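PDB 4MU6: kinectin 1 (Kinesin receptor) from Legionella pneumophila, which is a Legionella effector of undetermined molecular function, probably membrane-anchored as the full-length protein and represented here by its N-terminal coiled-coil domain. Local coordinates for residues M3-H17 / S48-D60. Sequence-based numbering, arbitrary orientation.
Sequences MFLANCNIEELVTEH and SVTATLLKSRDSD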
HETATM    1  N   MSE A   3       7.574  12.833  16.273  1.00 59.96           N
HETATM    2  CA  MSE A   3       6.942  11.713  16.955  1.00 54.25           C
HETATM    3  C   MSE A   3       6.693  11.996  18.426  1.00 52.48           C
HETATM    4  O   MSE A   3       7.470  12.689  19.076  1.00 60.29           O
HETATM    5  CB  MSE A   3       7.821  10.476  16.814  1.00 55.85           C
HETATM    6  CG  MSE A   3       8.036  10.097  15.365  1.00 67.05           C
HETATM    7 SE   MSE A   3       6.321   9.645  14.552  1.00126.44          SE
HETATM    8  CE  MSE A   3       6.035   8.042  15.582  1.00 31.19           C
ATOM      9  N   PHE A   4       5.610  11.437  18.947  1.00 48.46           N
ATOM     10  CA  PHE A   4       5.259  11.628  20.345  1.00 48.79           C
ATOM     11  C   PHE A   4       5.769  10.518  21.266  1.00 45.21           C
ATOM     12  O   PHE A   4       6.475  10.798  22.237  1.00 38.45           O
ATOM     13  CB  PHE A   4       3.748  11.778  20.497  1.00 46.23           C
ATOM     14  CG  PHE A   4       3.212  13.094  20.002  1.00 47.20           C
ATOM     15  CD1 PHE A   4       3.269  14.231  20.809  1.00 48.85           C
ATOM     16  CD2 PHE A   4       2.629  13.197  18.742  1.00 41.26           C
ATOM     17  CE1 PHE A   4       2.764  15.450  20.360  1.00 42.83           C
ATOM     18  CE2 PHE A   4       2.117  14.409  18.286  1.00 38.06           C
ATOM     19  CZ  PHE A   4       2.183  15.536  19.096  1.00 44.17           C
ATOM     20  N   LEU A   5       5.405   9.266  20.979  1.00 41.11           N
ATOM     21  CA  LEU A   5       5.745   8.175  21.893  1.00 41.06           C
ATOM     22  C   LEU A   5       7.252   8.070  22.070  1.00 44.82           C
ATOM     23  O   LEU A   5       7.744   7.976  23.191  1.00 44.65           O
ATOM     24  CB  LEU A   5       5.188   6.831  21.415  1.00 39.88           C
ATOM     25  CG  LEU A   5       3.691   6.581  21.474  1.00 39.34           C
ATOM     26  CD1 LEU A   5       3.416   5.108  21.261  1.00 40.38           C
ATOM     27  CD2 LEU A   5       3.088   7.073  22.795  1.00 41.84           C
ATOM     28  N   ALA A   6       7.971   8.116  20.950  1.00 45.75           N
ATOM     29  CA  ALA A   6       9.419   7.963  20.945  1.00 45.98           C
ATOM     30  C   ALA A   6      10.131   9.067  21.705  1.00 50.38           C
ATOM     31  O   ALA A   6      11.262   8.883  22.152  1.00 52.23           O
ATOM     32  CB  ALA A   6       9.940   7.897  19.516  1.00 47.55           C
ATOM     33  N   ASN A   7       9.470  10.211  21.847  1.00 51.90           N
ATOM     34  CA  ASN A   7      10.071  11.364  22.509  1.00 52.77           C
ATOM     35  C   ASN A   7       9.471  11.653  23.884  1.00 54.97           C
ATOM     36  O   ASN A   7       9.718  12.711  24.469  1.00 55.60           O
ATOM     37  CB  ASN A   7       9.975  12.599  21.613  1.00 50.93           C
ATOM     38  CG  ASN A   7      10.836  12.478  20.375  1.00 60.62           C
ATOM     39  OD1 ASN A   7      12.051  12.285  20.469  1.00 63.86           O
ATOM     40  ND2 ASN A   7      10.209  12.558  19.200  1.00 55.56           N
ATOM     41  N   CYS A   8       8.695  10.707  24.401  1.00 51.93           N
ATOM     42  CA  CYS A   8       8.039  10.892  25.689  1.00 54.58           C
ATOM     43  C   CYS A   8       8.999  10.666  26.852  1.00 52.28           C
ATOM     44  O   CYS A   8       9.560   9.580  27.008  1.00 46.61           O
ATOM     45  CB  CYS A   8       6.827   9.965  25.824  1.00 51.81           C
ATOM     46  SG  CYS A   8       5.793  10.272  27.289  1.00 52.47           S
ATOM     47  N   ASN A   9       9.191  11.712  27.648  1.00 53.06           N
ATOM     48  CA  ASN A   9       9.847  11.602  28.946  1.00 47.16           C
ATOM     49  C   ASN A   9       8.769  11.213  29.935  1.00 42.16           C
ATOM     50  O   ASN A   9       7.987  12.054  30.344  1.00 40.10           O
ATOM     51  CB  ASN A   9      10.416  12.958  29.350  1.00 47.33           C
ATOM     52  CG  ASN A   9      11.272  12.889  30.609  1.00 55.87           C
ATOM     53  OD1 ASN A   9      10.928  12.220  31.587  1.00 52.51           O
ATOM     54  ND2 ASN A   9      12.402  13.583  30.581  1.00 56.17           N
ATOM     55  N   ILE A  10       8.710   9.944  30.313  1.00 47.35           N
ATOM     56  CA  ILE A  10       7.574   9.466  31.096  1.00 42.86           C
ATOM     57  C   ILE A  10       7.479  10.129  32.482  1.00 41.75           C
ATOM     58  O   ILE A  10       6.383  10.402  32.975  1.00 37.63           O
ATOM     59  CB  ILE A  10       7.556   7.916  31.184  1.00 43.94           C
ATOM     60  CG1 ILE A  10       6.193   7.409  31.658  1.00 47.29           C
ATOM     61  CG2 ILE A  10       8.666   7.414  32.066  1.00 48.09           C
ATOM     62  CD1 ILE A  10       5.101   7.590  30.622  1.00 53.73           C
ATOM     63  N   GLU A  11       8.626  10.418  33.090  1.00 47.83           N
ATOM     64  CA  GLU A  11       8.662  11.032  34.414  1.00 46.31           C
ATOM     65  C   GLU A  11       8.104  12.447  34.363  1.00 43.77           C
ATOM     66  O   GLU A  11       7.312  12.857  35.217  1.00 43.49           O
ATOM     67  CB  GLU A  11      10.093  11.053  34.954  1.00 44.56           C
ATOM     68  CG  GLU A  11      10.207  11.620  36.349  1.00 63.67           C
ATOM     69  CD  GLU A  11      11.585  11.404  36.964  1.00 79.18           C
ATOM     70  OE1 GLU A  11      12.166  10.306  36.780  1.00 79.76           O
ATOM     71  OE2 GLU A  11      12.084  12.338  37.631  1.00 85.12           O
ATOM     72  N   GLU A  12       8.517  13.193  33.351  1.00 45.44           N
ATOM     73  CA  GLU A  12       8.046  14.558  33.175  1.00 48.70           C
ATOM     74  C   GLU A  12       6.543  14.607  32.854  1.00 48.16           C
ATOM     75  O   GLU A  12       5.848  15.542  33.249  1.00 51.36           O
ATOM     76  CB  GLU A  12       8.858  15.219  32.071  1.00 55.31           C
ATOM     77  CG  GLU A  12       8.676  16.700  31.940  1.00 65.96           C
ATOM     78  CD  GLU A  12       9.543  17.263  30.838  1.00 85.88           C
ATOM     79  OE1 GLU A  12      10.556  16.612  30.498  1.00 90.40           O
ATOM     80  OE2 GLU A  12       9.208  18.340  30.299  1.00 95.52           O
ATOM     81  N   LEU A  13       6.040  13.598  32.150  1.00 42.14           N
ATOM     82  CA  LEU A  13       4.613  13.563  31.827  1.00 48.58           C
ATOM     83  C   LEU A  13       3.772  13.326  33.080  1.00 48.04           C
ATOM     84  O   LEU A  13       2.800  14.042  33.337  1.00 42.79           O
ATOM     85  CB  LEU A  13       4.303  12.494  30.777  1.00 43.67           C
ATOM     86  CG  LEU A  13       2.823  12.345  30.396  1.00 43.08           C
ATOM     87  CD1 LEU A  13       2.297  13.633  29.822  1.00 44.44           C
ATOM     88  CD2 LEU A  13       2.634  11.225  29.395  1.00 48.71           C
ATOM     89  N   VAL A  14       4.150  12.318  33.858  1.00 42.94           N
ATOM     90  CA  VAL A  14       3.422  11.999  35.081  1.00 39.88           C
ATOM     91  C   VAL A  14       3.445  13.190  36.039  1.00 34.35           C
ATOM     92  O   VAL A  14       2.427  13.529  36.650  1.00 34.04           O
ATOM     93  CB  VAL A  14       3.990  10.733  35.750  1.00 39.81           C
ATOM     94  CG1 VAL A  14       3.225  10.394  37.021  1.00 29.04           C
ATOM     95  CG2 VAL A  14       3.931   9.556  34.760  1.00 44.22           C
ATOM     96  N   THR A  15       4.595  13.849  36.121  1.00 40.20           N
ATOM     97  CA  THR A  15       4.758  14.995  37.006  1.00 47.14           C
ATOM     98  C   THR A  15       3.810  16.120  36.618  1.00 47.85           C
ATOM     99  O   THR A  15       3.163  16.727  37.478  1.00 47.17           O
ATOM    100  CB  THR A  15       6.201  15.531  36.973  1.00 45.60           C
ATOM    101  OG1 THR A  15       7.090  14.529  37.475  1.00 40.55           O
ATOM    102  CG2 THR A  15       6.325  16.773  37.833  1.00 48.86           C
ATOM    103  N   GLU A  16       3.736  16.387  35.319  1.00 43.61           N
ATOM    104  CA  GLU A  16       2.863  17.432  34.814  1.00 46.60           C
ATOM    105  C   GLU A  16       1.429  17.121  35.205  1.00 40.54           C
ATOM    106  O   GLU A  16       0.691  18.001  35.640  1.00 39.20           O
ATOM    107  CB  GLU A  16       2.988  17.551  33.301  1.00 56.57           C
ATOM    108  CG  GLU A  16       2.206  18.716  32.703  1.00 72.41           C
ATOM    109  CD  GLU A  16       2.069  18.621  31.181  1.00 84.33           C
ATOM    110  OE1 GLU A  16       2.296  19.642  30.495  1.00 90.18           O
ATOM    111  OE2 GLU A  16       1.728  17.529  30.668  1.00 84.89           O
ATOM    112  N   HIS A  17       1.046  15.856  35.081  1.00 39.65           N
ATOM    113  CA  HIS A  17      -0.310  15.453  35.440  1.00 38.14           C
ATOM    114  C   HIS A  17      -0.567  15.432  36.953  1.00 33.52           C
ATOM    115  O   HIS A  17      -1.687  15.668  37.403  1.00 36.32           O
ATOM    116  CB  HIS A  17      -0.661  14.117  34.798  1.00 41.24           C
ATOM    117  CG  HIS A  17      -0.915  14.214  33.327  1.00 45.81           C
ATOM    118  ND1 HIS A  17      -2.177  14.120  32.784  1.00 44.70           N
ATOM    119  CD2 HIS A  17      -0.071  14.418  32.287  1.00 43.45           C
ATOM    120  CE1 HIS A  17      -2.099  14.250  31.472  1.00 49.93           C
ATOM    121  NE2 HIS A  17      -0.832  14.431  31.145  1.00 48.19           N
ATOM    122  N   SER A  48      -5.642  10.207  33.435  1.00 29.82           N
ATOM    123  CA  SER A  48      -5.270  11.324  32.568  1.00 27.50           C
ATOM    124  C   SER A  48      -3.934  11.114  31.818  1.00 28.88           C
ATOM    125  O   SER A  48      -3.828  11.487  30.650  1.00 31.89           O
ATOM    126  CB  SER A  48      -5.340  12.681  33.299  1.00 34.15           C
ATOM    127  OG  SER A  48      -4.137  13.014  33.965  1.00 44.04           O
ATOM    128  N   VAL A  49      -2.928  10.528  32.472  1.00 36.36           N
ATOM    129  CA  VAL A  49      -1.676  10.169  31.793  1.00 29.96           C
ATOM    130  C   VAL A  49      -1.967   9.141  30.686  1.00 32.35           C
ATOM    131  O   VAL A  49      -1.476   9.261  29.566  1.00 32.34           O
ATOM    132  CB  VAL A  49      -0.654   9.568  32.763  1.00 30.69           C
ATOM    133  CG1 VAL A  49       0.569   9.008  32.000  1.00 33.03           C
ATOM    134  CG2 VAL A  49      -0.231  10.602  33.794  1.00 31.93           C
ATOM    135  N   THR A  50      -2.784   8.143  31.011  1.00 32.46           N
ATOM    136  CA  THR A  50      -3.132   7.096  30.060  1.00 34.23           C
ATOM    137  C   THR A  50      -3.843   7.646  28.816  1.00 39.36           C
ATOM    138  O   THR A  50      -3.555   7.197  27.711  1.00 41.33           O
ATOM    139  CB  THR A  50      -3.953   5.955  30.724  1.00 32.89           C
ATOM    140  OG1 THR A  50      -3.165   5.336  31.752  1.00 31.66           O
ATOM    141  CG2 THR A  50      -4.366   4.878  29.700  1.00 25.59           C
ATOM    142  N   ALA A  51      -4.737   8.625  28.988  1.00 34.31           N
ATOM    143  CA  ALA A  51      -5.444   9.228  27.846  1.00 35.65           C
ATOM    144  C   ALA A  51      -4.476  10.003  26.960  1.00 37.66           C
ATOM    145  O   ALA A  51      -4.530   9.898  25.725  1.00 31.60           O
ATOM    146  CB  ALA A  51      -6.634  10.137  28.305  1.00 28.93           C
ATOM    147  N   THR A  52      -3.583  10.766  27.591  1.00 35.44           N
ATOM    148  CA  THR A  52      -2.520  11.453  26.858  1.00 34.15           C
ATOM    149  C   THR A  52      -1.662  10.475  26.049  1.00 34.20           C
ATOM    150  O   THR A  52      -1.324  10.739  24.895  1.00 38.37           O
ATOM    151  CB  THR A  52      -1.606  12.252  27.792  1.00 42.16           C
ATOM    152  OG1 THR A  52      -2.327  13.366  28.335  1.00 43.78           O
ATOM    153  CG2 THR A  52      -0.366  12.762  27.035  1.00 37.77           C
ATOM    154  N   LEU A  53      -1.291   9.350  26.646  1.00 38.32           N
ATOM    155  CA  LEU A  53      -0.445   8.393  25.919  1.00 35.84           C
ATOM    156  C   LEU A  53      -1.175   7.768  24.731  1.00 36.88           C
ATOM    157  O   LEU A  53      -0.582   7.544  23.665  1.00 37.43           O
ATOM    158  CB  LEU A  53       0.113   7.318  26.856  1.00 29.65           C
ATOM    159  CG  LEU A  53       1.218   7.844  27.778  1.00 34.77           C
ATOM    160  CD1 LEU A  53       1.489   6.883  28.913  1.00 27.66           C
ATOM    161  CD2 LEU A  53       2.480   8.078  26.962  1.00 35.92           C
ATOM    162  N   LEU A  54      -2.465   7.503  24.905  1.00 35.07           N
ATOM    163  CA  LEU A  54      -3.254   6.892  23.840  1.00 38.62           C
ATOM    164  C   LEU A  54      -3.422   7.848  22.671  1.00 39.06           C
ATOM    165  O   LEU A  54      -3.338   7.424  21.500  1.00 27.40           O
ATOM    166  CB  LEU A  54      -4.619   6.453  24.361  1.00 37.31           C
ATOM    167  CG  LEU A  54      -4.547   5.283  25.333  1.00 38.38           C
ATOM    168  CD1 LEU A  54      -5.878   5.135  26.020  1.00 44.84           C
ATOM    169  CD2 LEU A  54      -4.155   3.997  24.598  1.00 38.48           C
ATOM    170  N   LYS A  55      -3.667   9.123  22.990  1.00 31.44           N
ATOM    171  CA  LYS A  55      -3.780  10.154  21.968  1.00 32.65           C
ATOM    172  C   LYS A  55      -2.478  10.294  21.207  1.00 36.76           C
ATOM    173  O   LYS A  55      -2.485  10.421  19.983  1.00 41.63           O
ATOM    174  CB  LYS A  55      -4.169  11.496  22.554  1.00 31.02           C
ATOM    175  CG  LYS A  55      -5.647  11.651  22.913  1.00 46.09           C
ATOM    176  CD  LYS A  55      -5.876  12.936  23.731  1.00 54.15           C
ATOM    177  CE  LYS A  55      -7.346  13.148  24.114  1.00 58.80           C
ATOM    178  NZ  LYS A  55      -7.825  12.286  25.233  1.00 61.58           N
ATOM    179  N   SER A  56      -1.369  10.275  21.939  1.00 39.34           N
ATOM    180  CA  SER A  56      -0.032  10.310  21.347  1.00 40.78           C
ATOM    181  C   SER A  56       0.232   9.103  20.435  1.00 41.01           C
ATOM    182  O   SER A  56       0.789   9.244  19.341  1.00 33.86           O
ATOM    183  CB  SER A  56       1.028  10.356  22.451  1.00 38.95           C
ATOM    184  OG  SER A  56       1.015  11.609  23.104  1.00 37.11           O
ATOM    185  N   ARG A  57      -0.149   7.920  20.913  1.00 38.48           N
ATOM    186  CA  ARG A  57      -0.007   6.709  20.134  1.00 33.57           C
ATOM    187  C   ARG A  57      -0.841   6.829  18.872  1.00 40.11           C
ATOM    188  O   ARG A  57      -0.388   6.501  17.776  1.00 33.71           O
ATOM    189  CB  ARG A  57      -0.490   5.490  20.911  1.00 31.81           C
ATOM    190  CG  ARG A  57      -0.391   4.192  20.080  1.00 38.32           C
ATOM    191  CD  ARG A  57      -1.381   3.178  20.589  1.00 43.09           C
ATOM    192  NE  ARG A  57      -2.740   3.688  20.432  1.00 42.14           N
ATOM    193  CZ  ARG A  57      -3.813   3.177  21.025  1.00 40.03           C
ATOM    194  NH1 ARG A  57      -3.695   2.146  21.848  1.00 45.53           N
ATOM    195  NH2 ARG A  57      -5.007   3.711  20.795  1.00 40.05           N
ATOM    196  N   ASP A  58      -2.070   7.314  19.032  1.00 41.19           N
ATOM    197  CA  ASP A  58      -2.956   7.457  17.884  1.00 40.20           C
ATOM    198  C   ASP A  58      -2.354   8.408  16.859  1.00 37.94           C
ATOM    199  O   ASP A  58      -2.423   8.150  15.653  1.00 41.56           O
ATOM    200  CB  ASP A  58      -4.354   7.898  18.317  1.00 36.12           C
ATOM    201  CG  ASP A  58      -5.159   6.751  18.886  1.00 45.41           C
ATOM    202  OD1 ASP A  58      -4.581   5.646  19.040  1.00 42.98           O
ATOM    203  OD2 ASP A  58      -6.361   6.944  19.172  1.00 55.97           O
ATOM    204  N   SER A  59      -1.732   9.482  17.338  1.00 32.96           N
ATOM    205  CA  SER A  59      -1.112  10.447  16.432  1.00 39.29           C
ATOM    206  C   SER A  59       0.067   9.835  15.655  1.00 34.81           C
ATOM    207  O   SER A  59       0.199  10.029  14.439  1.00 37.41           O
ATOM    208  CB  SER A  59      -0.665  11.707  17.172  1.00 33.01           C
ATOM    209  OG  SER A  59       0.058  12.549  16.277  1.00 40.83           O
ATOM    210  N   ASP A  60       0.914   9.094  16.362  1.00 31.51           N
ATOM    211  CA  ASP A  60       2.028   8.390  15.735  1.00 26.97           C
ATOM    212  C   ASP A  60       1.526   7.418  14.662  1.00 29.70           C
ATOM    213  O   ASP A  60       2.028   7.416  13.548  1.00 34.57           O
ATOM    214  CB  ASP A  60       2.857   7.651  16.788  1.00 27.38           C
ATOM    215  CG  ASP A  60       3.588   8.604  17.735  1.00 38.63           C
ATOM    216  OD1 ASP A  60       3.498   9.843  17.550  1.00 46.24           O
ATOM    217  OD2 ASP A  60       4.271   8.109  18.657  1.00 41.13           O
TER
HETATM  218  O   HOH W   1      -4.620  14.332  36.377  1.00 47.20           O
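The imidazole of His17 lies with one face over Val49, whose CA sits near the ring's rim and whose CG2 makes an off-centre CH-pi contact, 4.1 Å from the ring centroid. At the ring edge, His17 ND1 and Ser48 OG form a hydrogen bond whose 2.5 Å length is unusually short and doubtful in detail; Thr52 OG1 also lies near the ring plane. Histidine suits this place because it offers a polar edge to Ser48 and a flat face to valine. Ser48 OG reaches ND1 by standing between its own backbone N and carbonyl carbon (chi1 88°), and it also meets a water.

The Phe4 ring receives Asp60 OD1 at its edge, with ring and carboxylate planes 20° apart; small Ser56 leaves room for the phenylalanine CB. Asp60 binds two successive backbone amides, Phe4 N to OD1 at 3.0 Å and Leu5 N to OD2 at 2.8 Å. Both oxygens are approached from the syn side, so the paired bonds fix the carboxylate's rotation and pin the N-terminal turn.

Between these polar ends, leucine and valine fill an apolar middle: Leu13 CD2 lies 4.0 Å from both Val49 CG1 and Leu53 CD2, Leu53 also meets Cys8 and Ile10, and Leu5 runs beside the aliphatic part of Arg57.

The N-terminal segment thus folds back on long helix 43-105 of this helical domain; the axes of 10-17 and 48-60 approach to 10.0 Å, directions 130° apart, and Ile10 and Val14 also touch Ala255 on helix 227-273.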